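Local structure of dihydropyrimidinase (Brevibacillus agri, 3SFW) at residues 95-100 and 125-130; 100-105 and 134-139; 402-407 and 421-426. The protein probably catalyses, as a zinc-dependent amidohydrolase, the reversible hydrolytic ring opening of dihydropyrimidines such as dihydrouracil. All coordinates share one frame; numbering follows the deposited sequence.

Contact 1 (95-100 and 125-130); sequences TSKGES and MVSDAN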
ATOM      1  N   THR A  95      17.861  23.529 -23.131  1.00 13.11           N
ATOM      2  CA  THR A  95      19.306  23.476 -23.423  1.00 18.54           C
ATOM      3  C   THR A  95      19.596  22.333 -24.402  1.00 24.98           C
ATOM      4  O   THR A  95      18.785  21.433 -24.588  1.00 20.49           O
ATOM      5  CB  THR A  95      20.111  23.220 -22.145  1.00 17.15           C
ATOM      6  OG1 THR A  95      19.712  21.961 -21.557  1.00 19.30           O
ATOM      7  CG2 THR A  95      19.877  24.330 -21.152  1.00 14.73           C
ATOM      8  N   SER A  96      20.761  22.386 -25.038  1.00 30.59           N
ATOM      9  CA  SER A  96      21.211  21.281 -25.889  1.00 37.29           C
ATOM     10  C   SER A  96      22.596  20.814 -25.434  1.00 36.62           C
ATOM     11  O   SER A  96      23.368  21.595 -24.891  1.00 36.84           O
ATOM     12  CB  SER A  96      21.224  21.703 -27.374  1.00 40.07           C
ATOM     13  OG  SER A  96      21.994  22.883 -27.571  1.00 42.42           O
ATOM     14  N   LYS A  97      22.889  19.534 -25.608  1.00 39.99           N
ATOM     15  CA  LYS A  97      24.192  19.018 -25.177  1.00 43.08           C
ATOM     16  C   LYS A  97      25.307  19.749 -25.881  1.00 41.13           C
ATOM     17  O   LYS A  97      25.154  20.185 -27.020  1.00 39.54           O
ATOM     18  CB  LYS A  97      24.306  17.526 -25.436  1.00 45.85           C
ATOM     19  CG  LYS A  97      23.485  16.693 -24.500  1.00 48.21           C
ATOM     20  CD  LYS A  97      23.376  15.297 -25.027  1.00 49.64           C
ATOM     21  CE  LYS A  97      22.046  14.687 -24.648  1.00 50.26           C
ATOM     22  NZ  LYS A  97      22.158  13.207 -24.645  1.00 48.12           N
ATOM     23  N   GLY A  98      26.406  19.955 -25.165  1.00 41.68           N
ATOM     24  CA  GLY A  98      27.550  20.658 -25.724  1.00 42.10           C
ATOM     25  C   GLY A  98      27.432  22.170 -25.754  1.00 41.60           C
ATOM     26  O   GLY A  98      28.399  22.843 -26.083  1.00 44.68           O
ATOM     27  N   GLU A  99      26.239  22.706 -25.465  1.00 39.99           N
ATOM     28  CA  GLU A  99      26.041  24.166 -25.370  1.00 36.43           C
ATOM     29  C   GLU A  99      26.094  24.567 -23.877  1.00 29.40           C
ATOM     30  O   GLU A  99      25.600  23.827 -23.020  1.00 27.79           O
ATOM     31  CB  GLU A  99      24.673  24.542 -25.979  1.00 41.02           C
ATOM     32  CG  GLU A  99      24.315  26.030 -25.876  1.00 41.77           C
ATOM     33  CD  GLU A  99      22.779  26.332 -25.822  1.00 43.25           C
ATOM     34  OE1 GLU A  99      21.975  25.428 -25.437  1.00 42.87           O
ATOM     35  OE2 GLU A  99      22.410  27.520 -26.076  1.00 35.93           O
ATOM     36  N   SER A 100      26.730  25.686 -23.547  1.00 23.60           N
ATOM     37  CA  SER A 100      26.741  26.093 -22.127  1.00 20.97           C
ATOM     38  C   SER A 100      25.318  26.358 -21.655  1.00 19.75           C
ATOM     39  O   SER A 100      24.452  26.793 -22.437  1.00 17.64           O
ATOM     40  CB  SER A 100      27.598  27.305 -21.899  1.00 17.78           C
ATOM     41  OG  SER A 100      26.934  28.499 -22.243  1.00 20.06           O
ATOM     42  N   MET A 125      16.310  23.461 -18.226  1.00 11.40           N
ATOM     43  CA  MET A 125      16.451  22.044 -18.653  1.00 11.54           C
ATOM     44  C   MET A 125      17.882  21.542 -18.483  1.00 13.16           C
ATOM     45  O   MET A 125      18.826  22.237 -18.848  1.00 13.65           O
ATOM     46  CB  MET A 125      16.045  21.922 -20.107  1.00 10.77           C
ATOM     47  CG  MET A 125      16.396  20.540 -20.706  1.00 11.17           C
ATOM     48  SD  MET A 125      15.873  20.661 -22.466  1.00 14.38           S
ATOM     49  CE  MET A 125      16.788  19.226 -23.085  1.00 17.45           C
ATOM     50  N   VAL A 126      18.047  20.369 -17.897  1.00 11.04           N
ATOM     51  CA  VAL A 126      19.389  19.694 -17.864  1.00 12.30           C
ATOM     52  C   VAL A 126      19.306  18.466 -18.778  1.00 16.68           C
ATOM     53  O   VAL A 126      18.408  17.630 -18.598  1.00 16.52           O
ATOM     54  CB  VAL A 126      19.797  19.302 -16.422  1.00 12.46           C
ATOM     55  CG1 VAL A 126      21.166  18.613 -16.385  1.00 13.25           C
ATOM     56  CG2 VAL A 126      19.831  20.557 -15.547  1.00 12.50           C
ATOM     57  N   SER A 127      20.136  18.449 -19.833  1.00 19.05           N
ATOM     58  CA  SER A 127      20.155  17.317 -20.817  1.00 22.47           C
ATOM     59  C   SER A 127      21.202  16.315 -20.400  1.00 23.14           C
ATOM     60  O   SER A 127      21.129  15.159 -20.784  1.00 22.01           O
ATOM     61  CB  SER A 127      20.494  17.772 -22.265  1.00 23.93           C
ATOM     62  OG  SER A 127      20.865  19.165 -22.348  1.00 32.02           O
ATOM     63  N   ASP A 128      22.254  16.788 -19.734  1.00 18.31           N
ATOM     64  CA  ASP A 128      23.248  15.881 -19.216  1.00 21.66           C
ATOM     65  C   ASP A 128      24.161  16.505 -18.181  1.00 19.30           C
ATOM     66  O   ASP A 128      24.309  17.723 -18.105  1.00 22.83           O
ATOM     67  CB  ASP A 128      24.027  15.203 -20.335  1.00 32.88           C
ATOM     68  CG  ASP A 128      25.250  15.953 -20.719  1.00 36.99           C
ATOM     69  OD1 ASP A 128      26.374  15.453 -20.473  1.00 38.45           O
ATOM     70  OD2 ASP A 128      25.084  17.060 -21.246  1.00 40.37           O
ATOM     71  N   ALA A 129      24.576  15.690 -17.233  1.00 17.37           N
ATOM     72  CA  ALA A 129      25.166  16.242 -16.016  1.00 15.91           C
ATOM     73  C   ALA A 129      26.694  15.999 -15.989  1.00 16.75           C
ATOM     74  O   ALA A 129      27.255  15.516 -14.992  1.00 18.66           O
ATOM     75  CB  ALA A 129      24.484  15.625 -14.785  1.00 19.27           C
ATOM     76  N   ASN A 130      27.336  16.287 -17.120  1.00 18.14           N
ATOM     77  CA  ASN A 130      28.801  16.265 -17.196  1.00 20.18           C
ATOM     78  C   ASN A 130      29.420  17.281 -16.216  1.00 20.16           C
ATOM     79  O   ASN A 130      28.726  18.134 -15.656  1.00 18.16           O
ATOM     80  CB  ASN A 130      29.294  16.472 -18.647  1.00 22.80           C
ATOM     81  CG  ASN A 130      28.952  17.857 -19.208  1.00 27.94           C
ATOM     82  OD1 ASN A 130      28.258  17.979 -20.216  1.00 31.45           O
ATOM     83  ND2 ASN A 130      29.506  18.890 -18.610  1.00 24.05           N
TER
HETATM   84  O   HOH W   1      20.660  13.130 -22.385  1.00 40.81           O
HETATM   85  O   HOH W   2      26.291  19.614 -22.068  1.00 32.68           O
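Thr95 meets the carbonyl group of Met125 from above its plane: Thr95 OG1 donates to Met125 O at 2.9 Å, but stands 62° out of the carbonyl plane, so no in-plane lone pair receives the bond. A second flat group in the contact is the carboxylate of Asp128; Lys97 CG lies 3.6 Å from Asp128 OD2. The same threonine hydroxyl is also an acceptor, taking the proton of Ser127 OG at 3.1 Å. This makes a directed chain of hydrogen bonds, Ser127 OG to Thr95 OG1 to Met125 O. With OG1 set between the backbone N and the carbonyl carbon (chi1 60°), CG2 is left beside the backbone N and packs on Leu101 and Ala104 of helix 101-112. Both segments are loops that follow parallel strands, 86-93 and 119-124, and lead into helices, as expected at the C-terminal ends of strands in a TIM barrel; accordingly, the Met125 side chain is about 10 Å from a bound zinc ion. Its extended chain brings SD up to the Thr95 backbone N-H, where Thr95 N makes a long, weak N-H...S bond of 3.6 Å to Met125 SD. Farther out, a type II turn from Ser96 to Glu99 reverses the first loop, with Gly98 at a positive phi of 79°. Water 2 joins this turn to the other loop, accepting from Gly98 N at 3.1 Å and donating to Asp128 OD2 at 2.9 Å. Water 1 accepts from Lys97 NZ and lies within hydrogen-bonding distance of Ser127 O, while Lys97 NZ stays 5.9 Å from Asp128 OD2.

Contact 2 (100-105 and 134-139); sequences SLHSAI and LEELES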
ATOM      1  N   SER A 100      26.730  25.686 -23.547  1.00 23.60           N
ATOM      2  CA  SER A 100      26.741  26.093 -22.127  1.00 20.97           C
ATOM      3  C   SER A 100      25.318  26.358 -21.655  1.00 19.75           C
ATOM      4  O   SER A 100      24.452  26.793 -22.437  1.00 17.64           O
ATOM      5  CB  SER A 100      27.598  27.305 -21.899  1.00 17.78           C
ATOM      6  OG  SER A 100      26.934  28.499 -22.243  1.00 20.06           O
ATOM      7  N   LEU A 101      25.087  26.142 -20.371  1.00 18.28           N
ATOM      8  CA  LEU A 101      23.800  26.498 -19.761  1.00 15.45           C
ATOM      9  C   LEU A 101      23.589  27.998 -19.875  1.00 16.21           C
ATOM     10  O   LEU A 101      22.477  28.454 -20.052  1.00 14.77           O
ATOM     11  CB  LEU A 101      23.794  26.100 -18.277  1.00 13.99           C
ATOM     12  CG  LEU A 101      24.028  24.612 -17.965  1.00 18.29           C
ATOM     13  CD1 LEU A 101      24.008  24.392 -16.461  1.00 15.99           C
ATOM     14  CD2 LEU A 101      22.947  23.736 -18.663  1.00 19.05           C
ATOM     15  N   HIS A 102      24.655  28.792 -19.687  1.00 15.00           N
ATOM     16  CA  HIS A 102      24.478  30.228 -19.661  1.00 13.58           C
ATOM     17  C   HIS A 102      24.083  30.800 -21.006  1.00 11.98           C
ATOM     18  O   HIS A 102      23.401  31.801 -21.053  1.00 13.31           O
ATOM     19  CB  HIS A 102      25.736  30.963 -19.137  1.00 12.63           C
ATOM     20  CG  HIS A 102      25.954  30.823 -17.642  1.00 12.94           C
ATOM     21  ND1 HIS A 102      25.631  31.813 -16.730  1.00 17.74           N
ATOM     22  CD2 HIS A 102      26.389  29.768 -16.909  1.00 11.19           C
ATOM     23  CE1 HIS A 102      25.944  31.398 -15.505  1.00 11.82           C
ATOM     24  NE2 HIS A 102      26.464  30.186 -15.599  1.00 16.92           N
ATOM     25  N   SER A 103      24.514  30.160 -22.095  1.00 12.91           N
ATOM     26  CA  SER A 103      24.111  30.623 -23.418  1.00 15.50           C
ATOM     27  C   SER A 103      22.616  30.415 -23.614  1.00 14.99           C
ATOM     28  O   SER A 103      21.964  31.228 -24.192  1.00 14.75           O
ATOM     29  CB  SER A 103      24.917  29.963 -24.551  1.00 21.75           C
ATOM     30  OG  SER A 103      24.732  28.563 -24.564  1.00 24.62           O
ATOM     31  N   ALA A 104      22.095  29.313 -23.112  1.00 15.21           N
ATOM     32  CA  ALA A 104      20.638  29.042 -23.273  1.00 14.01           C
ATOM     33  C   ALA A 104      19.876  30.073 -22.445  1.00 13.01           C
ATOM     34  O   ALA A 104      18.859  30.629 -22.899  1.00 12.41           O
ATOM     35  CB  ALA A 104      20.325  27.597 -22.809  1.00 13.80           C
ATOM     36  N   ILE A 105      20.357  30.340 -21.223  1.00 11.38           N
ATOM     37  CA  ILE A 105      19.745  31.379 -20.386  1.00 11.41           C
ATOM     38  C   ILE A 105      19.708  32.761 -21.063  1.00 14.41           C
ATOM     39  O   ILE A 105      18.675  33.474 -21.053  1.00 12.23           O
ATOM     40  CB  ILE A 105      20.462  31.449 -18.975  1.00 11.01           C
ATOM     41  CG1 ILE A 105      20.292  30.096 -18.263  1.00 13.90           C
ATOM     42  CG2 ILE A 105      19.980  32.688 -18.164  1.00 12.06           C
ATOM     43  CD1 ILE A 105      21.275  29.902 -17.041  1.00 10.26           C
ATOM     44  N   LEU A 134      27.779  20.583 -14.171  1.00 14.33           N
ATOM     45  CA  LEU A 134      27.601  20.583 -12.730  1.00 16.24           C
ATOM     46  C   LEU A 134      28.276  21.820 -12.119  1.00 18.58           C
ATOM     47  O   LEU A 134      27.732  22.477 -11.220  1.00 17.89           O
ATOM     48  CB  LEU A 134      28.160  19.296 -12.135  1.00 17.55           C
ATOM     49  CG  LEU A 134      27.362  18.027 -12.518  1.00 18.55           C
ATOM     50  CD1 LEU A 134      28.017  16.863 -11.790  1.00 23.06           C
ATOM     51  CD2 LEU A 134      25.879  18.126 -12.094  1.00 21.15           C
ATOM     52  N   GLU A 135      29.438  22.182 -12.659  1.00 15.48           N
ATOM     53  CA  GLU A 135      30.148  23.373 -12.160  1.00 20.25           C
ATOM     54  C   GLU A 135      29.371  24.636 -12.480  1.00 16.07           C
ATOM     55  O   GLU A 135      29.218  25.528 -11.630  1.00 16.29           O
ATOM     56  CB  GLU A 135      31.584  23.465 -12.742  1.00 25.06           C
ATOM     57  CG  GLU A 135      32.449  22.233 -12.428  1.00 37.79           C
ATOM     58  CD  GLU A 135      33.831  22.563 -11.814  1.00 44.95           C
ATOM     59  OE1 GLU A 135      34.482  21.619 -11.277  1.00 46.75           O
ATOM     60  OE2 GLU A 135      34.283  23.742 -11.905  1.00 47.91           O
ATOM     61  N   GLU A 136      28.813  24.679 -13.681  1.00 15.67           N
ATOM     62  CA  GLU A 136      28.068  25.828 -14.154  1.00 16.03           C
ATOM     63  C   GLU A 136      26.824  26.107 -13.328  1.00 15.99           C
ATOM     64  O   GLU A 136      26.382  27.260 -13.227  1.00 14.71           O
ATOM     65  CB  GLU A 136      27.660  25.601 -15.614  1.00 17.90           C
ATOM     66  CG  GLU A 136      27.539  26.831 -16.354  1.00 19.49           C
ATOM     67  CD  GLU A 136      27.286  26.686 -17.849  1.00 16.31           C
ATOM     68  OE1 GLU A 136      27.277  25.592 -18.460  1.00 19.20           O
ATOM     69  OE2 GLU A 136      26.997  27.737 -18.385  1.00 17.93           O
ATOM     70  N   LEU A 137      26.234  25.053 -12.765  1.00 14.15           N
ATOM     71  CA  LEU A 137      24.965  25.212 -12.021  1.00 12.43           C
ATOM     72  C   LEU A 137      25.107  26.117 -10.805  1.00 14.48           C
ATOM     73  O   LEU A 137      24.136  26.704 -10.343  1.00 12.91           O
ATOM     74  CB  LEU A 137      24.399  23.837 -11.620  1.00 13.00           C
ATOM     75  CG  LEU A 137      23.737  23.087 -12.786  1.00 14.85           C
ATOM     76  CD1 LEU A 137      23.398  21.674 -12.341  1.00 17.13           C
ATOM     77  CD2 LEU A 137      22.463  23.873 -13.213  1.00 13.64           C
ATOM     78  N   GLU A 138      26.326  26.245 -10.265  1.00 13.95           N
ATOM     79  CA  GLU A 138      26.479  27.104  -9.084  1.00 13.36           C
ATOM     80  C   GLU A 138      26.076  28.556  -9.313  1.00 15.07           C
ATOM     81  O   GLU A 138      25.216  29.108  -8.598  1.00 13.59           O
ATOM     82  CB  GLU A 138      27.895  27.006  -8.477  1.00 12.88           C
ATOM     83  CG  GLU A 138      27.984  27.772  -7.162  1.00 19.25           C
ATOM     84  CD  GLU A 138      29.345  27.616  -6.507  1.00 30.44           C
ATOM     85  OE1 GLU A 138      30.369  27.748  -7.219  1.00 34.13           O
ATOM     86  OE2 GLU A 138      29.379  27.279  -5.312  1.00 34.90           O
ATOM     87  N   SER A 139      26.576  29.165 -10.389  1.00 12.23           N
ATOM     88  CA  SER A 139      26.152  30.551 -10.658  1.00 10.45           C
ATOM     89  C   SER A 139      24.763  30.592 -11.233  1.00 13.00           C
ATOM     90  O   SER A 139      24.065  31.587 -11.086  1.00 13.23           O
ATOM     91  CB  SER A 139      27.147  31.247 -11.590  1.00 14.13           C
ATOM     92  OG  SER A 139      27.173  30.597 -12.843  1.00 14.99           O
TER
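Leu101 and His102 present their backbone N-H groups to the carboxylate of Glu136. The firmer bond runs from Leu101 N to Glu136 OE1 at 3.0 Å, with an N-H...O angle of 159°; it reaches the syn side of the oxygen, 31° out of the carboxylate plane. His102 N points at OE2, but that oxygen is modelled too close to the His102 ring, so its place is less certain and the tilt of ring against carboxylate is doubtful. Glu136 CG and Ser139 OG both sit in the ring plane, at its edge, and His102 NE2 makes a weak, bent bond to Ser139 OG at 2.9 Å. Glu136 spans the gap because its chain is extended beyond CG, with chi2 at 174°. These donors belong to the first turn of helix 101-112, where N-H groups have no preceding turn to bond with, so a glutamate from helix 131-142 meets part of that need, and its negative charge would probably be favoured there by the helix dipole. Both helices follow consecutive strands of the TIM barrel, and their short segments approach to 10.8 Å between axes. Here the gap is filled by side chains: beside the polar pair, Leu101 CD1 packs on Leu137 CD2 at 3.6 Å, a contact extended by Val133 and by Leu124 of strand 119-124. Ser100 fixes the start of the helix as its N-cap, Ser100 OG accepting from Ser103 N at 2.9 Å. On the other helix, Leu137 is backed by Arg172 and Leu176 of helix 163-176.

Contact 3 (402-407 and 421-426); sequences RTISVE and MQVHGD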
ATOM      1  N   ARG A 402     -20.287  32.253 -18.455  1.00 17.30           N
ATOM      2  CA  ARG A 402     -19.812  32.483 -19.821  1.00 19.28           C
ATOM      3  C   ARG A 402     -19.383  31.176 -20.465  1.00 18.30           C
ATOM      4  O   ARG A 402     -19.362  30.139 -19.821  1.00 18.94           O
ATOM      5  CB  ARG A 402     -18.689  33.525 -19.847  1.00 20.02           C
ATOM      6  CG  ARG A 402     -17.428  33.059 -19.146  1.00 20.93           C
ATOM      7  CD  ARG A 402     -16.378  34.161 -19.120  1.00 20.26           C
ATOM      8  NE  ARG A 402     -15.294  33.806 -18.223  1.00 23.08           N
ATOM      9  CZ  ARG A 402     -14.151  33.254 -18.604  1.00 23.92           C
ATOM     10  NH1 ARG A 402     -13.875  33.068 -19.906  1.00 21.37           N
ATOM     11  NH2 ARG A 402     -13.238  32.952 -17.670  1.00 22.81           N
ATOM     12  N   THR A 403     -19.187  31.213 -21.772  1.00 15.98           N
ATOM     13  CA  THR A 403     -18.735  30.026 -22.494  1.00 14.70           C
ATOM     14  C   THR A 403     -17.291  30.252 -22.935  1.00 18.32           C
ATOM     15  O   THR A 403     -16.966  31.293 -23.468  1.00 19.32           O
ATOM     16  CB  THR A 403     -19.580  29.859 -23.737  1.00 19.07           C
ATOM     17  OG1 THR A 403     -20.933  29.655 -23.318  1.00 21.81           O
ATOM     18  CG2 THR A 403     -19.110  28.664 -24.552  1.00 16.54           C
ATOM     19  N   ILE A 404     -16.420  29.293 -22.672  1.00 12.93           N
ATOM     20  CA  ILE A 404     -15.039  29.429 -23.180  1.00 13.62           C
ATOM     21  C   ILE A 404     -15.054  29.258 -24.697  1.00 15.64           C
ATOM     22  O   ILE A 404     -15.602  28.263 -25.215  1.00 14.34           O
ATOM     23  CB  ILE A 404     -14.128  28.383 -22.521  1.00 15.37           C
ATOM     24  CG1 ILE A 404     -14.007  28.718 -21.021  1.00 15.26           C
ATOM     25  CG2 ILE A 404     -12.705  28.442 -23.153  1.00 15.69           C
ATOM     26  CD1 ILE A 404     -13.082  27.752 -20.227  1.00 15.08           C
ATOM     27  N   SER A 405     -14.350  30.140 -25.401  1.00 14.71           N
ATOM     28  CA  SER A 405     -14.318  30.045 -26.849  1.00 15.45           C
ATOM     29  C   SER A 405     -13.075  30.650 -27.476  1.00 15.40           C
ATOM     30  O   SER A 405     -12.623  31.705 -27.043  1.00 15.29           O
ATOM     31  CB  SER A 405     -15.543  30.789 -27.422  1.00 16.77           C
ATOM     32  OG  SER A 405     -15.635  30.473 -28.809  1.00 18.18           O
ATOM     33  N   VAL A 406     -12.633  30.073 -28.600  1.00 14.12           N
ATOM     34  CA  VAL A 406     -11.597  30.701 -29.434  1.00 15.30           C
ATOM     35  C   VAL A 406     -12.044  32.098 -29.884  1.00 18.36           C
ATOM     36  O   VAL A 406     -11.205  32.989 -30.119  1.00 20.73           O
ATOM     37  CB  VAL A 406     -11.243  29.808 -30.655  1.00 17.57           C
ATOM     38  CG1 VAL A 406     -12.466  29.643 -31.643  1.00 15.88           C
ATOM     39  CG2 VAL A 406      -9.953  30.326 -31.362  1.00 17.54           C
ATOM     40  N   GLU A 407     -13.365  32.302 -29.980  1.00 17.79           N
ATOM     41  CA  GLU A 407     -13.898  33.601 -30.418  1.00 23.76           C
ATOM     42  C   GLU A 407     -13.589  34.736 -29.453  1.00 24.69           C
ATOM     43  O   GLU A 407     -13.585  35.903 -29.852  1.00 21.96           O
ATOM     44  CB  GLU A 407     -15.413  33.541 -30.650  1.00 25.09           C
ATOM     45  CG  GLU A 407     -15.831  32.466 -31.639  1.00 34.68           C
ATOM     46  CD  GLU A 407     -15.233  32.647 -33.038  1.00 41.82           C
ATOM     47  OE1 GLU A 407     -15.066  31.614 -33.741  1.00 45.72           O
ATOM     48  OE2 GLU A 407     -14.962  33.812 -33.449  1.00 46.03           O
ATOM     49  N   MET A 421     -17.178  25.072 -23.350  1.00 16.52           N
ATOM     50  CA  MET A 421     -17.318  24.794 -21.907  1.00 16.31           C
ATOM     51  C   MET A 421     -18.026  25.912 -21.171  1.00 15.51           C
ATOM     52  O   MET A 421     -17.631  27.070 -21.246  1.00 15.23           O
ATOM     53  CB  MET A 421     -15.941  24.560 -21.260  1.00 14.09           C
ATOM     54  CG  MET A 421     -16.051  24.008 -19.834  1.00 17.90           C
ATOM     55  SD  MET A 421     -14.338  23.845 -19.280  1.00 18.68           S
ATOM     56  CE  MET A 421     -14.605  23.430 -17.547  1.00 19.45           C
ATOM     57  N   GLN A 422     -19.088  25.583 -20.446  1.00 16.32           N
ATOM     58  CA  GLN A 422     -19.737  26.596 -19.608  1.00 17.55           C
ATOM     59  C   GLN A 422     -19.003  26.724 -18.276  1.00 18.98           C
ATOM     60  O   GLN A 422     -18.827  25.733 -17.565  1.00 18.12           O
ATOM     61  CB  GLN A 422     -21.180  26.199 -19.317  1.00 19.74           C
ATOM     62  CG  GLN A 422     -21.925  25.845 -20.572  1.00 26.05           C
ATOM     63  CD  GLN A 422     -22.114  27.029 -21.418  1.00 31.57           C
ATOM     64  OE1 GLN A 422     -21.485  27.154 -22.474  1.00 36.28           O
ATOM     65  NE2 GLN A 422     -22.918  27.988 -20.931  1.00 35.35           N
ATOM     66  N   VAL A 423     -18.693  27.953 -17.891  1.00 18.02           N
ATOM     67  CA  VAL A 423     -18.072  28.213 -16.575  1.00 14.28           C
ATOM     68  C   VAL A 423     -18.764  29.353 -15.873  1.00 18.90           C
ATOM     69  O   VAL A 423     -19.433  30.194 -16.513  1.00 19.55           O
ATOM     70  CB  VAL A 423     -16.578  28.568 -16.732  1.00 17.14           C
ATOM     71  CG1 VAL A 423     -15.827  27.374 -17.377  1.00 17.04           C
ATOM     72  CG2 VAL A 423     -16.409  29.852 -17.574  1.00 17.80           C
ATOM     73  N   HIS A 424     -18.586  29.430 -14.557  1.00 16.25           N
ATOM     74  CA  HIS A 424     -18.808  30.677 -13.844  1.00 18.23           C
ATOM     75  C   HIS A 424     -17.489  31.266 -13.423  1.00 16.51           C
ATOM     76  O   HIS A 424     -16.589  30.538 -12.985  1.00 15.69           O
ATOM     77  CB  HIS A 424     -19.629  30.420 -12.572  1.00 18.98           C
ATOM     78  CG  HIS A 424     -21.025  29.972 -12.848  1.00 24.79           C
ATOM     79  ND1 HIS A 424     -22.127  30.660 -12.390  1.00 28.37           N
ATOM     80  CD2 HIS A 424     -21.496  28.927 -13.566  1.00 17.89           C
ATOM     81  CE1 HIS A 424     -23.223  30.060 -12.824  1.00 25.97           C
ATOM     82  NE2 HIS A 424     -22.869  28.995 -13.523  1.00 27.16           N
ATOM     83  N   GLY A 425     -17.428  32.582 -13.430  1.00 13.90           N
ATOM     84  CA  GLY A 425     -16.249  33.322 -12.975  1.00 13.85           C
ATOM     85  C   GLY A 425     -15.649  34.077 -14.148  1.00 15.03           C
ATOM     86  O   GLY A 425     -15.538  33.546 -15.229  1.00 16.11           O
ATOM     87  N   ASP A 426     -15.366  35.360 -13.943  1.00 14.84           N
ATOM     88  CA  ASP A 426     -14.815  36.204 -15.001  1.00 14.40           C
ATOM     89  C   ASP A 426     -13.708  37.062 -14.364  1.00 15.24           C
ATOM     90  O   ASP A 426     -13.889  37.663 -13.295  1.00 15.13           O
ATOM     91  CB  ASP A 426     -15.952  37.080 -15.596  1.00 16.99           C
ATOM     92  CG  ASP A 426     -15.651  37.592 -17.020  1.00 23.61           C
ATOM     93  OD1 ASP A 426     -14.730  37.075 -17.681  1.00 23.16           O
ATOM     94  OD2 ASP A 426     -16.375  38.510 -17.480  1.00 23.05           O
TER
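Gly425 O is gripped by two nitrogens of the Arg402 guanidinium. The principal bond comes from Arg402 NE at 3.0 Å, with an N-H...O angle of 156°; NE lies in the carbonyl plane, and the oxygen meets the guanidinium at its edge. A weak second bond comes from Arg402 NH2 to Gly425 O at 3.4 Å. The arginine chain, extended from CG to NE, passes obliquely across Val423 to reach Gly425 O, and Val423 CG2 lies over one guanidinium face toward its rim. The backbones supply the underlying register. Arg402 and Val423 form an antiparallel hydrogen-bonded pair, Arg402 N to Val423 O and Val423 N to Arg402 O each spanning 3.0 Å, and Thr403 with Gln422 forms the next, non-hydrogen-bonded pair. Beyond it, Ile404 N bonds to Met421 O at 2.9 Å. Strands 393-403 and 422-432 are thereby joined at one end, with Ile404 and Val423 packing against helix 345-354. Asp426 OD1, 3.4 Å from Arg402 NE, adds a salt bridge of charge alone, since no N-H points at it. With Lys441 bridging to Asp426 OD2, the carboxylate has a cation at each oxygen, which probably stabilises its ionised form.

Contacts 1 and 2 are neighbours, their centres 9 Å apart, and they share Ser100, the last residue of the 95-100 loop and the N-cap of helix 101-112. Along the chain their segments alternate, so two successive strand-loop-helix units of the barrel, 86-112 and 119-142, are joined first through their loops, where Met125 approaches the zinc site, and then through their helices. Contact 3 comes much later in sequence and lies on the opposite side of the chain's centre, about 41 Å from contact 1 and 42 Å from contact 2, measured between centres. There strand 393-403, itself paired antiparallel with strand 49-59, which also pairs with 86-93, meets strand 422-432.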